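Local coordinates for protein hypothetical glycoside hydrolase (Parabacteroides distasonis, PDB 3TAW) that is of unknown function but belongs to a family of glycoside hydrolase-like proteins built as five-bladed beta-propellers, at residues 60-65 and 333-338; 183-188 and 327-332; 231-236 and 284-289; 198-203 and 292-297. One frame throughout, in Å; residues are numbered along the deposited sequence.

Contact 1 (60-65 and 333-338). With EDO (1,2-ethanediol), chain M.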
# COMPACT_ATOMS: atom_id res chain seq x y z
N GLY A 60 -2.49 3.31 21.24
CA GLY A 60 -3.07 2.05 21.72
C GLY A 60 -4.05 1.35 20.79
O GLY A 60 -4.55 0.29 21.15
N LYS A 61 -4.34 1.93 19.62
CA LYS A 61 -5.31 1.39 18.70
C LYS A 61 -4.76 1.13 17.30
O LYS A 61 -3.78 1.75 16.87
CB LYS A 61 -6.50 2.35 18.54
CG LYS A 61 -7.24 2.58 19.87
CD LYS A 61 -8.47 3.43 19.70
CE LYS A 61 -9.14 3.74 21.04
NZ LYS A 61 -10.45 4.44 20.83
N ILE A 62 -5.45 0.25 16.58
CA ILE A 62 -5.22 0.11 15.16
C ILE A 62 -5.84 1.31 14.47
O ILE A 62 -6.96 1.67 14.80
CB ILE A 62 -5.84 -1.19 14.60
CG1 ILE A 62 -5.09 -2.39 15.16
CG2 ILE A 62 -5.79 -1.20 13.06
CD1 ILE A 62 -5.73 -3.74 14.81
N VAL A 63 -5.11 1.92 13.54
CA VAL A 63 -5.64 3.00 12.70
C VAL A 63 -5.59 2.51 11.27
O VAL A 63 -4.54 2.09 10.79
CB VAL A 63 -4.88 4.33 12.87
CG1 VAL A 63 -5.37 5.40 11.85
CG2 VAL A 63 -5.01 4.84 14.34
N VAL A 64 -6.72 2.57 10.58
CA VAL A 64 -6.76 2.31 9.16
C VAL A 64 -7.06 3.63 8.49
O VAL A 64 -8.07 4.28 8.82
CB VAL A 64 -7.81 1.27 8.80
CG1 VAL A 64 -8.10 1.28 7.27
CG2 VAL A 64 -7.32 -0.13 9.26
N MSE A 65 -6.21 3.99 7.53
CA MSE A 65 -6.45 5.16 6.69
C MSE A 65 -6.82 4.65 5.30
O MSE A 65 -5.97 4.24 4.51
CB MSE A 65 -5.24 6.11 6.70
CG MSE A 65 -5.04 6.72 8.07
SE MSE A 65 -3.69 8.13 8.11
CE MSE A 65 -4.39 9.46 6.91
N LYS A 333 -1.32 -10.75 17.29
CA LYS A 333 -1.71 -11.28 15.98
C LYS A 333 -1.39 -10.27 14.86
O LYS A 333 -1.25 -9.07 15.09
CB LYS A 333 -3.22 -11.56 15.94
CG LYS A 333 -3.74 -12.59 16.96
CD LYS A 333 -5.27 -12.71 16.85
CE LYS A 333 -5.87 -13.77 17.77
NZ LYS A 333 -5.99 -15.10 17.10
N TRP A 334 -1.34 -10.78 13.63
CA TRP A 334 -1.19 -9.92 12.47
C TRP A 334 -2.55 -9.63 11.85
O TRP A 334 -3.31 -10.56 11.60
CB TRP A 334 -0.33 -10.59 11.43
CG TRP A 334 1.07 -10.77 11.84
CD1 TRP A 334 1.61 -11.88 12.40
CD2 TRP A 334 2.12 -9.81 11.74
NE1 TRP A 334 2.93 -11.68 12.67
CE2 TRP A 334 3.29 -10.43 12.26
CE3 TRP A 334 2.20 -8.51 11.28
CZ2 TRP A 334 4.51 -9.78 12.32
CZ3 TRP A 334 3.44 -7.85 11.33
CH2 TRP A 334 4.57 -8.51 11.86
N TYR A 335 -2.82 -8.35 11.63
CA TYR A 335 -4.02 -7.89 10.96
C TYR A 335 -3.62 -7.27 9.62
O TYR A 335 -2.86 -6.30 9.58
CB TYR A 335 -4.75 -6.85 11.82
CG TYR A 335 -5.31 -7.43 13.09
CD1 TYR A 335 -4.51 -7.63 14.21
CD2 TYR A 335 -6.65 -7.82 13.18
CE1 TYR A 335 -5.02 -8.18 15.38
CE2 TYR A 335 -7.17 -8.37 14.34
CZ TYR A 335 -6.34 -8.55 15.45
OH TYR A 335 -6.85 -9.12 16.63
N LEU A 336 -4.12 -7.87 8.55
CA LEU A 336 -3.82 -7.51 7.16
C LEU A 336 -5.06 -6.86 6.54
O LEU A 336 -6.11 -7.46 6.53
CB LEU A 336 -3.47 -8.78 6.37
CG LEU A 336 -3.21 -8.61 4.88
CD1 LEU A 336 -1.92 -7.79 4.65
CD2 LEU A 336 -3.17 -9.96 4.17
N TYR A 337 -4.91 -5.60 6.09
CA TYR A 337 -6.00 -4.82 5.51
C TYR A 337 -5.78 -4.71 4.01
O TYR A 337 -4.68 -4.41 3.56
CB TYR A 337 -6.10 -3.43 6.17
CG TYR A 337 -6.48 -3.61 7.62
CD1 TYR A 337 -7.80 -3.84 7.99
CD2 TYR A 337 -5.51 -3.67 8.61
CE1 TYR A 337 -8.14 -4.08 9.32
CE2 TYR A 337 -5.84 -3.92 9.95
CZ TYR A 337 -7.16 -4.11 10.30
OH TYR A 337 -7.46 -4.39 11.62
N TYR A 338 -6.84 -5.00 3.26
CA TYR A 338 -6.74 -5.04 1.83
C TYR A 338 -7.96 -4.44 1.14
O TYR A 338 -9.08 -4.45 1.69
CB TYR A 338 -6.45 -6.47 1.36
CG TYR A 338 -7.48 -7.53 1.74
CD1 TYR A 338 -7.39 -8.21 2.95
CD2 TYR A 338 -8.49 -7.89 0.87
CE1 TYR A 338 -8.30 -9.18 3.30
CE2 TYR A 338 -9.41 -8.87 1.20
CZ TYR A 338 -9.30 -9.52 2.41
OH TYR A 338 -10.20 -10.49 2.75
C1 EDO M . -12.81 1.97 18.50
O1 EDO M . -11.61 2.71 18.54
C2 EDO M . -13.73 2.55 19.57
O2 EDO M . -13.09 2.44 20.85
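Ile62 and Val64 pack against Tyr335 and Tyr337 where two sheets of the five-bladed beta-propeller lie face to face, one from near the start of the chain and one from its end. Strands 61-65 and 333-338 run almost parallel, at 13° with their axes 9.7 Å apart, so they meet through side chains only. The side chain of Ile62 forks at CB. CG2, anti to the backbone N, drops beside Tyr337 and lies 4.1 Å from its CE2, with the phenol oxygen about as near. The other branch, CG1 anti to the carbonyl carbon (chi1 -68°), carries the chain on extended, and CD1 ends over one face of the Tyr335 ring, displaced toward the rim. That CH-pi contact puts CD1 4.3 Å from the centroid of the Tyr335 ring. The same methyl reaches back to Tyr337, with CD1 3.7 Å from OH, so Ile62 wedges between the two phenols. The hydroxyl of Tyr337 is tied to the backbone oxygen of Gly91, which anchors the far end of the phenol. Tyr330 lines the Ile62 side of the patch and Val347 that of Tyr337. Val64 makes the more centred CH-pi contact: its CG2 stands 3.8 Å from the centroid of the Tyr337 ring, only 5° off the ring normal.

Contact 2 (183-188 and 327-332). With EDO (1,2-ethanediol), chain J; EDO (1,2-ethanediol), chain I.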
# COMPACT_ATOMS: atom_id res chain seq x y z
N THR A 183 10.72 -2.25 7.40
CA THR A 183 10.45 -2.16 8.83
C THR A 183 10.98 -3.44 9.48
O THR A 183 11.29 -4.42 8.80
CB THR A 183 8.93 -2.07 9.13
OG1 THR A 183 8.29 -3.32 8.80
CG2 THR A 183 8.27 -0.90 8.38
N THR A 184 11.02 -3.43 10.81
CA THR A 184 11.27 -4.64 11.57
C THR A 184 10.51 -4.57 12.88
O THR A 184 9.99 -3.51 13.20
CB THR A 184 12.78 -4.85 11.81
OG1 THR A 184 13.04 -6.22 12.15
CG2 THR A 184 13.30 -3.92 12.90
N LEU A 185 10.44 -5.69 13.61
CA LEU A 185 9.83 -5.67 14.93
C LEU A 185 10.91 -5.71 15.98
O LEU A 185 11.82 -6.57 15.95
CB LEU A 185 8.84 -6.82 15.10
CG LEU A 185 7.44 -6.41 14.62
CD1 LEU A 185 7.38 -6.32 13.11
CD2 LEU A 185 6.32 -7.31 15.19
N LYS A 186 10.86 -4.74 16.89
CA LYS A 186 11.71 -4.72 18.06
C LYS A 186 10.80 -5.04 19.25
O LYS A 186 10.01 -4.19 19.68
CB LYS A 186 12.42 -3.38 18.18
CG LYS A 186 13.57 -3.27 17.18
CD LYS A 186 14.36 -1.99 17.30
CE LYS A 186 15.61 -2.05 16.42
NZ LYS A 186 16.48 -0.87 16.57
N GLY A 187 10.86 -6.29 19.71
CA GLY A 187 9.82 -6.83 20.57
C GLY A 187 8.53 -6.85 19.76
O GLY A 187 8.49 -7.37 18.64
N ASP A 188 7.48 -6.21 20.27
CA ASP A 188 6.20 -6.14 19.60
C ASP A 188 6.03 -4.84 18.79
O ASP A 188 4.95 -4.60 18.27
CB ASP A 188 5.04 -6.29 20.60
CG ASP A 188 4.93 -5.12 21.58
OD1 ASP A 188 5.71 -4.17 21.49
OD2 ASP A 188 4.03 -5.16 22.44
N LEU A 327 -0.74 -3.54 7.23
CA LEU A 327 -0.34 -4.71 8.01
C LEU A 327 0.17 -4.26 9.37
O LEU A 327 1.09 -3.43 9.43
CB LEU A 327 0.72 -5.51 7.26
CG LEU A 327 1.24 -6.76 7.97
CD1 LEU A 327 0.10 -7.77 8.27
CD2 LEU A 327 2.37 -7.42 7.12
N VAL A 328 -0.45 -4.75 10.43
CA VAL A 328 -0.04 -4.43 11.79
C VAL A 328 0.03 -5.68 12.66
O VAL A 328 -0.69 -6.65 12.43
CB VAL A 328 -0.97 -3.39 12.48
CG1 VAL A 328 -0.92 -2.04 11.75
CG2 VAL A 328 -2.43 -3.92 12.57
N TYR A 329 0.89 -5.63 13.67
CA TYR A 329 0.99 -6.65 14.70
C TYR A 329 0.38 -6.05 15.97
O TYR A 329 0.93 -5.10 16.54
CB TYR A 329 2.46 -7.00 14.93
CG TYR A 329 2.63 -8.14 15.88
CD1 TYR A 329 2.26 -9.42 15.50
CD2 TYR A 329 3.11 -7.94 17.17
CE1 TYR A 329 2.40 -10.49 16.37
CE2 TYR A 329 3.25 -9.00 18.04
CZ TYR A 329 2.88 -10.27 17.64
OH TYR A 329 3.01 -11.34 18.48
N TYR A 330 -0.76 -6.60 16.39
CA TYR A 330 -1.59 -5.98 17.44
C TYR A 330 -2.19 -7.10 18.27
O TYR A 330 -2.68 -8.07 17.71
CB TYR A 330 -2.70 -5.17 16.80
CG TYR A 330 -3.51 -4.32 17.75
CD1 TYR A 330 -2.99 -3.14 18.25
CD2 TYR A 330 -4.81 -4.66 18.08
CE1 TYR A 330 -3.74 -2.33 19.11
CE2 TYR A 330 -5.58 -3.86 18.92
CZ TYR A 330 -5.04 -2.70 19.44
OH TYR A 330 -5.78 -1.88 20.30
N ARG A 331 -2.13 -6.97 19.59
CA ARG A 331 -2.68 -8.01 20.48
C ARG A 331 -2.23 -9.41 20.04
O ARG A 331 -3.02 -10.33 19.93
CB ARG A 331 -4.21 -7.91 20.53
CG ARG A 331 -4.71 -6.61 21.05
CD ARG A 331 -6.27 -6.52 20.99
NE ARG A 331 -6.92 -7.57 21.79
CZ ARG A 331 -8.23 -7.69 21.95
NH1 ARG A 331 -9.07 -6.82 21.37
NH2 ARG A 331 -8.73 -8.68 22.68
N ASN A 332 -0.94 -9.53 19.77
CA ASN A 332 -0.28 -10.80 19.48
C ASN A 332 -0.72 -11.50 18.19
O ASN A 332 -0.45 -12.71 18.01
CB ASN A 332 -0.35 -11.72 20.71
CG ASN A 332 0.55 -11.22 21.82
OD1 ASN A 332 1.77 -11.24 21.70
ND2 ASN A 332 -0.04 -10.75 22.89
C1 EDO J . 1.01 -5.01 20.24
O1 EDO J . -0.38 -4.73 20.52
C2 EDO J . 1.20 -6.47 19.80
O2 EDO J . 0.76 -7.42 20.80
C1 EDO I . 2.62 -0.16 10.07
O1 EDO I . 3.18 0.61 11.15
C2 EDO I . 3.66 -1.11 9.45
O2 EDO I . 3.11 -1.98 8.43
O HOH W 1 3.25 -3.77 16.37
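The side chains of Leu185 and Tyr329 cross at about a right angle where two strand ends of the beta-propeller, 183-186 and 327-330, approach from different sheets. In the conformer described, one of two modelled for Leu185, the methyl CD2 comes obliquely to the tyrosine ring, 3.8 Å from Tyr329 CD2. The ring reaches it because CG is turned anti to the backbone N (chi1 -174°), which lays the ring against Leu185 CD2. Trp334 and Phe356 also touch Leu185. Phe356, with Asn355, forms the magnesium site; the bound magnesium ion is about 10 Å from the leucine side chain. Asp188 approaches the same ring differently: its backbone O lies at the ring edge, near the plane, 4.0 Å from Tyr329 CD2, while its CB stands by CE2. An ethanediol, probably from the crystallisation liquor, fills in beside them. Its O1 takes the N-H of Arg331 and its O2 that of Asn332 (3.0 Å from Arg331 N and 2.9 Å from Asn332 N), and its carbon C2 rests obliquely against the Tyr329 ring. No direct polar bond links the two segments, but one water joins the backbones, donating to both Asp188 O and Tyr329 O at 2.7 Å each.

Contact 3 (231-236 and 284-289). With EDO (1,2-ethanediol), chain H.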
# COMPACT_ATOMS: atom_id res chain seq x y z
N LYS A 231 15.30 -3.43 -12.05
CA LYS A 231 14.17 -4.32 -11.77
C LYS A 231 14.60 -5.45 -10.86
O LYS A 231 15.31 -6.35 -11.29
CB LYS A 231 13.61 -4.87 -13.09
CG LYS A 231 12.97 -3.81 -13.98
CD LYS A 231 12.67 -4.40 -15.36
CE LYS A 231 12.42 -3.33 -16.40
NZ LYS A 231 12.28 -3.94 -17.76
N LEU A 232 14.19 -5.41 -9.60
CA LEU A 232 14.53 -6.50 -8.66
C LEU A 232 13.82 -7.81 -9.00
O LEU A 232 14.39 -8.90 -8.91
CB LEU A 232 14.17 -6.08 -7.22
CG LEU A 232 15.22 -5.20 -6.52
CD1 LEU A 232 15.50 -3.90 -7.24
CD2 LEU A 232 14.77 -4.92 -5.06
N PHE A 233 12.56 -7.69 -9.41
CA PHE A 233 11.87 -8.76 -10.09
C PHE A 233 10.70 -8.20 -10.88
O PHE A 233 10.43 -6.98 -10.84
CB PHE A 233 11.49 -9.96 -9.18
CG PHE A 233 10.40 -9.70 -8.15
CD1 PHE A 233 9.05 -9.85 -8.47
CD2 PHE A 233 10.73 -9.42 -6.83
CE1 PHE A 233 8.07 -9.69 -7.50
CE2 PHE A 233 9.73 -9.24 -5.86
CZ PHE A 233 8.41 -9.37 -6.19
N SER A 234 10.10 -9.07 -11.69
CA SER A 234 9.16 -8.63 -12.70
C SER A 234 8.03 -9.65 -12.85
O SER A 234 8.14 -10.80 -12.38
CB SER A 234 9.88 -8.52 -14.05
OG SER A 234 10.96 -7.62 -14.02
N PRO A 235 6.96 -9.24 -13.52
CA PRO A 235 5.92 -10.20 -13.86
C PRO A 235 6.47 -11.37 -14.66
O PRO A 235 7.43 -11.22 -15.39
CB PRO A 235 4.95 -9.37 -14.70
CG PRO A 235 5.18 -7.95 -14.23
CD PRO A 235 6.64 -7.88 -14.00
N ARG A 236 5.87 -12.53 -14.48
CA ARG A 236 6.43 -13.77 -15.00
C ARG A 236 5.38 -14.67 -15.63
O ARG A 236 4.29 -14.88 -15.07
CB ARG A 236 7.19 -14.50 -13.91
CG ARG A 236 6.39 -14.73 -12.70
CD ARG A 236 7.10 -15.47 -11.60
NE ARG A 236 6.18 -15.54 -10.47
CZ ARG A 236 6.35 -16.27 -9.36
NH1 ARG A 236 7.44 -17.04 -9.18
NH2 ARG A 236 5.41 -16.21 -8.43
N GLY A 284 0.88 -12.08 -3.34
CA GLY A 284 2.06 -12.95 -3.21
C GLY A 284 3.05 -12.42 -2.19
O GLY A 284 2.82 -11.41 -1.53
N GLN A 285 4.16 -13.13 -2.04
CA GLN A 285 5.24 -12.69 -1.16
C GLN A 285 6.59 -13.00 -1.76
O GLN A 285 6.77 -14.02 -2.41
CB GLN A 285 5.14 -13.31 0.25
CG GLN A 285 3.81 -12.96 0.94
CD GLN A 285 3.73 -13.41 2.36
OE1 GLN A 285 4.75 -13.63 3.03
NE2 GLN A 285 2.50 -13.51 2.86
N ALA A 286 7.52 -12.09 -1.56
CA ALA A 286 8.92 -12.28 -1.92
C ALA A 286 9.79 -12.15 -0.69
O ALA A 286 9.39 -11.54 0.30
CB ALA A 286 9.34 -11.28 -2.98
N LEU A 287 11.00 -12.69 -0.78
CA LEU A 287 11.98 -12.67 0.29
C LEU A 287 13.30 -12.18 -0.28
O LEU A 287 13.77 -12.70 -1.30
CB LEU A 287 12.17 -14.08 0.85
CG LEU A 287 13.01 -14.22 2.11
CD1 LEU A 287 12.23 -13.57 3.27
CD2 LEU A 287 13.35 -15.70 2.38
N PHE A 288 13.89 -11.18 0.36
CA PHE A 288 15.19 -10.67 -0.04
C PHE A 288 16.22 -10.87 1.05
O PHE A 288 15.90 -10.97 2.24
CB PHE A 288 15.11 -9.17 -0.37
CG PHE A 288 14.27 -8.85 -1.57
CD1 PHE A 288 14.83 -8.84 -2.82
CD2 PHE A 288 12.90 -8.61 -1.45
CE1 PHE A 288 14.06 -8.57 -3.94
CE2 PHE A 288 12.13 -8.33 -2.58
CZ PHE A 288 12.72 -8.32 -3.81
N ASP A 289 17.47 -10.94 0.65
CA ASP A 289 18.56 -11.11 1.59
C ASP A 289 18.73 -9.86 2.49
O ASP A 289 18.57 -8.74 2.03
CB ASP A 289 19.83 -11.41 0.82
CG ASP A 289 21.02 -11.64 1.73
OD1 ASP A 289 21.13 -12.78 2.25
OD2 ASP A 289 21.83 -10.69 1.87
C1 EDO H . 18.84 -13.82 5.48
O1 EDO H . 19.25 -12.90 4.47
C2 EDO H . 18.86 -15.25 4.96
O2 EDO H . 20.18 -15.53 4.47
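Phe233 pushes one side of its ring into the angle between Ala286 and Phe288. Its CE2 touches both, 3.6 Å from Ala286 CB and 3.7 Å from Phe288 CZ. Phe288 CZ sits at the edge of the Phe233 ring, in its plane, whereas the alanine methyl comes in obliquely. The side chains of Phe233 and Phe288 meet at a slant, neither aligned nor square. Leu232 takes the next place along Phe288: its CD2 lies 3.9 Å from Phe288 CE1, with CB a little farther from that same carbon, and the two side chains cross at about a right angle. Two neighbours in sequence can both reach strand 284-288 because the backbone is distorted here. Leu232 and Phe233 both face Val208 in a classic beta bulge, and both bond to it through their backbones. With CG between its backbone N and carbonyl carbon (chi1 69°), Phe233 brings CE2 against Ala286. Segment 231-236 belongs to the long connection between strands 220-221 and 244-254, packed on strand 281-288 of the five-bladed beta-propeller, which pairs with 257-265 and 296-299. Further out, Tyr262 meets the Phe233 ring edge-to-face, Leu296 touches both Phe233 and Ala286, and Tyr202 stacks on Phe288. Beyond the aromatic cluster the same run is pinned by polar groups, Ser234 O accepting from Arg299 and Arg236 forming a salt bridge with Asp241 and a cation-pi contact with Tyr239. At the far end of the strand an ethanediol donates from O1 to Asp289 OD1 at 2.9 Å, while OD2 of that carboxylate accepts from the backbone N of Asn291 and Asn292.

Contact 4 (198-203 and 292-297)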
# COMPACT_ATOMS: atom_id res chain seq x y z
N LYS A 198 21.10 2.87 5.46
CA LYS A 198 20.18 3.70 4.70
C LYS A 198 18.75 3.23 4.89
O LYS A 198 18.52 2.04 5.07
CB LYS A 198 20.49 3.66 3.19
CG LYS A 198 21.86 4.28 2.84
CD LYS A 198 21.80 5.07 1.53
CE LYS A 198 23.05 5.94 1.31
NZ LYS A 198 22.68 7.31 0.78
N TYR A 199 17.82 4.15 4.80
CA TYR A 199 16.41 3.76 4.72
C TYR A 199 16.22 3.12 3.36
O TYR A 199 16.89 3.48 2.40
CB TYR A 199 15.51 4.96 4.90
CG TYR A 199 15.67 5.57 6.27
CD1 TYR A 199 15.21 4.91 7.39
CD2 TYR A 199 16.30 6.79 6.43
CE1 TYR A 199 15.36 5.45 8.65
CE2 TYR A 199 16.46 7.34 7.71
CZ TYR A 199 15.98 6.66 8.81
OH TYR A 199 16.10 7.18 10.09
N PHE A 200 15.30 2.17 3.29
CA PHE A 200 15.14 1.38 2.07
C PHE A 200 13.67 1.14 1.79
O PHE A 200 12.90 0.90 2.70
CB PHE A 200 15.86 0.02 2.22
CG PHE A 200 16.11 -0.70 0.91
CD1 PHE A 200 15.15 -1.52 0.37
CD2 PHE A 200 17.32 -0.57 0.24
CE1 PHE A 200 15.37 -2.19 -0.83
CE2 PHE A 200 17.53 -1.23 -0.96
CZ PHE A 200 16.57 -2.04 -1.49
N MSE A 201 13.29 1.19 0.52
CA MSE A 201 11.96 0.74 0.15
C MSE A 201 11.97 -0.01 -1.16
O MSE A 201 12.85 0.17 -2.01
CB MSE A 201 10.96 1.91 0.11
CG MSE A 201 11.27 2.95 -0.93
SE MSE A 201 10.04 4.44 -0.86
CE MSE A 201 10.52 5.17 -2.57
N TYR A 202 11.00 -0.92 -1.28
CA TYR A 202 10.62 -1.55 -2.54
C TYR A 202 9.46 -0.72 -3.06
O TYR A 202 8.60 -0.26 -2.27
CB TYR A 202 10.22 -3.02 -2.33
CG TYR A 202 11.33 -3.81 -1.71
CD1 TYR A 202 11.47 -3.89 -0.32
CD2 TYR A 202 12.27 -4.46 -2.49
CE1 TYR A 202 12.51 -4.59 0.26
CE2 TYR A 202 13.34 -5.16 -1.91
CZ TYR A 202 13.45 -5.22 -0.54
OH TYR A 202 14.48 -5.90 0.07
N TRP A 203 9.42 -0.47 -4.36
CA TRP A 203 8.29 0.28 -4.90
C TRP A 203 7.99 -0.16 -6.33
O TRP A 203 8.84 -0.76 -7.01
CB TRP A 203 8.55 1.80 -4.80
CG TRP A 203 9.62 2.26 -5.73
CD1 TRP A 203 10.97 2.22 -5.52
CD2 TRP A 203 9.44 2.75 -7.06
NE1 TRP A 203 11.63 2.69 -6.61
CE2 TRP A 203 10.72 3.02 -7.58
CE3 TRP A 203 8.32 2.99 -7.84
CZ2 TRP A 203 10.90 3.52 -8.87
CZ3 TRP A 203 8.49 3.49 -9.11
CH2 TRP A 203 9.79 3.74 -9.63
N ASN A 292 22.19 -7.98 1.24
CA ASN A 292 21.96 -7.47 -0.11
C ASN A 292 20.45 -7.45 -0.39
O ASN A 292 19.89 -8.44 -0.88
CB ASN A 292 22.67 -8.34 -1.14
CG ASN A 292 22.47 -7.84 -2.57
OD1 ASN A 292 21.72 -6.90 -2.81
ND2 ASN A 292 23.16 -8.49 -3.55
N PRO A 293 19.78 -6.32 -0.10
CA PRO A 293 18.34 -6.28 -0.19
C PRO A 293 17.78 -6.29 -1.62
O PRO A 293 16.58 -6.27 -1.78
CB PRO A 293 17.97 -4.97 0.54
CG PRO A 293 19.19 -4.11 0.33
CD PRO A 293 20.33 -5.04 0.41
N THR A 294 18.64 -6.32 -2.63
CA THR A 294 18.19 -6.52 -4.01
C THR A 294 18.28 -8.00 -4.43
O THR A 294 17.85 -8.37 -5.54
CB THR A 294 19.00 -5.67 -5.02
OG1 THR A 294 20.37 -6.08 -5.06
CG2 THR A 294 18.88 -4.17 -4.69
N LYS A 295 18.88 -8.83 -3.58
CA LYS A 295 19.03 -10.25 -3.87
C LYS A 295 17.75 -11.01 -3.50
O LYS A 295 17.40 -11.12 -2.32
CB LYS A 295 20.23 -10.84 -3.14
CG LYS A 295 20.47 -12.33 -3.44
CD LYS A 295 21.54 -12.91 -2.51
CE LYS A 295 21.80 -14.39 -2.78
NZ LYS A 295 22.87 -14.97 -1.90
N LEU A 296 17.05 -11.51 -4.51
CA LEU A 296 15.80 -12.24 -4.29
C LEU A 296 16.14 -13.67 -3.93
O LEU A 296 16.84 -14.37 -4.70
CB LEU A 296 14.95 -12.19 -5.55
CG LEU A 296 13.60 -12.89 -5.50
CD1 LEU A 296 12.61 -12.10 -4.63
CD2 LEU A 296 13.04 -13.02 -6.93
N ILE A 297 15.68 -14.11 -2.76
CA ILE A 297 15.96 -15.45 -2.27
C ILE A 297 14.72 -16.30 -1.98
O ILE A 297 14.82 -17.46 -1.53
CB ILE A 297 16.83 -15.40 -1.00
CG1 ILE A 297 16.14 -14.62 0.12
CG2 ILE A 297 18.21 -14.77 -1.29
CD1 ILE A 297 16.93 -14.74 1.46
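Pro293 lies over one face of the Phe200 ring, making a CH-pi contact in which CG is 4.0 Å from the ring centroid and 29° off the normal. Its CB stands over the same ring, displaced toward the rim. At the edge of Phe200, near its plane, the methyl CG2 of Thr294 sits 4.5 Å from CZ. The Tyr202 ring has Phe200 CE1 over one face, again toward the rim, and Pro293 O at its edge. There the phenol makes the polar link: Tyr202 OH donates to Pro293 O over 2.8 Å, in the carbonyl plane and on a lone pair, with a C=O...O angle of 131°. Phe200 carries CG anti to its backbone N (chi1 -163°), which sets its ring under the proline. The proline is presented by a type I beta turn from Asn292 to Lys295, closed by the bond from Lys295 N to Asn292 O. Asn292 OD1 takes two donors, Thr294 OG1 at 2.7 Å and Thr294 N at 3.1 Å; the second makes an Asx turn, and together they stiffen the corner. This turn lies on the connection between strands 281-288 and 296-299. Strand 199-203 runs between 179-186 and 209-213, and Ile258 of strand 257-265, touched by both Tyr202 and Pro293, helps join this group of strands to that of the turn.

From the N terminus, residues 60-65 open contact 1, 183-188 contact 2, 198-203 contact 4 and 231-236 contact 3. The partners then return in reverse order: 284-289, 292-297, 327-332 and 333-338. The four loops therefore enclose one another without crossing, contact 3 innermost and contact 1 outermost. Contacts 3 and 4 touch, sharing the hairpin of strands 281-288 and 296-299, contact 4 joining that hairpin to strand 199-203, contact 3 to the connection before strand 244-254. Contacts 1 and 2 share the hairpin of strands 322-330 and 333-340, which contact 1 joins to the first sheet and contact 2 to strand 179-186. The two pairs lie 20 Å or more apart between centres.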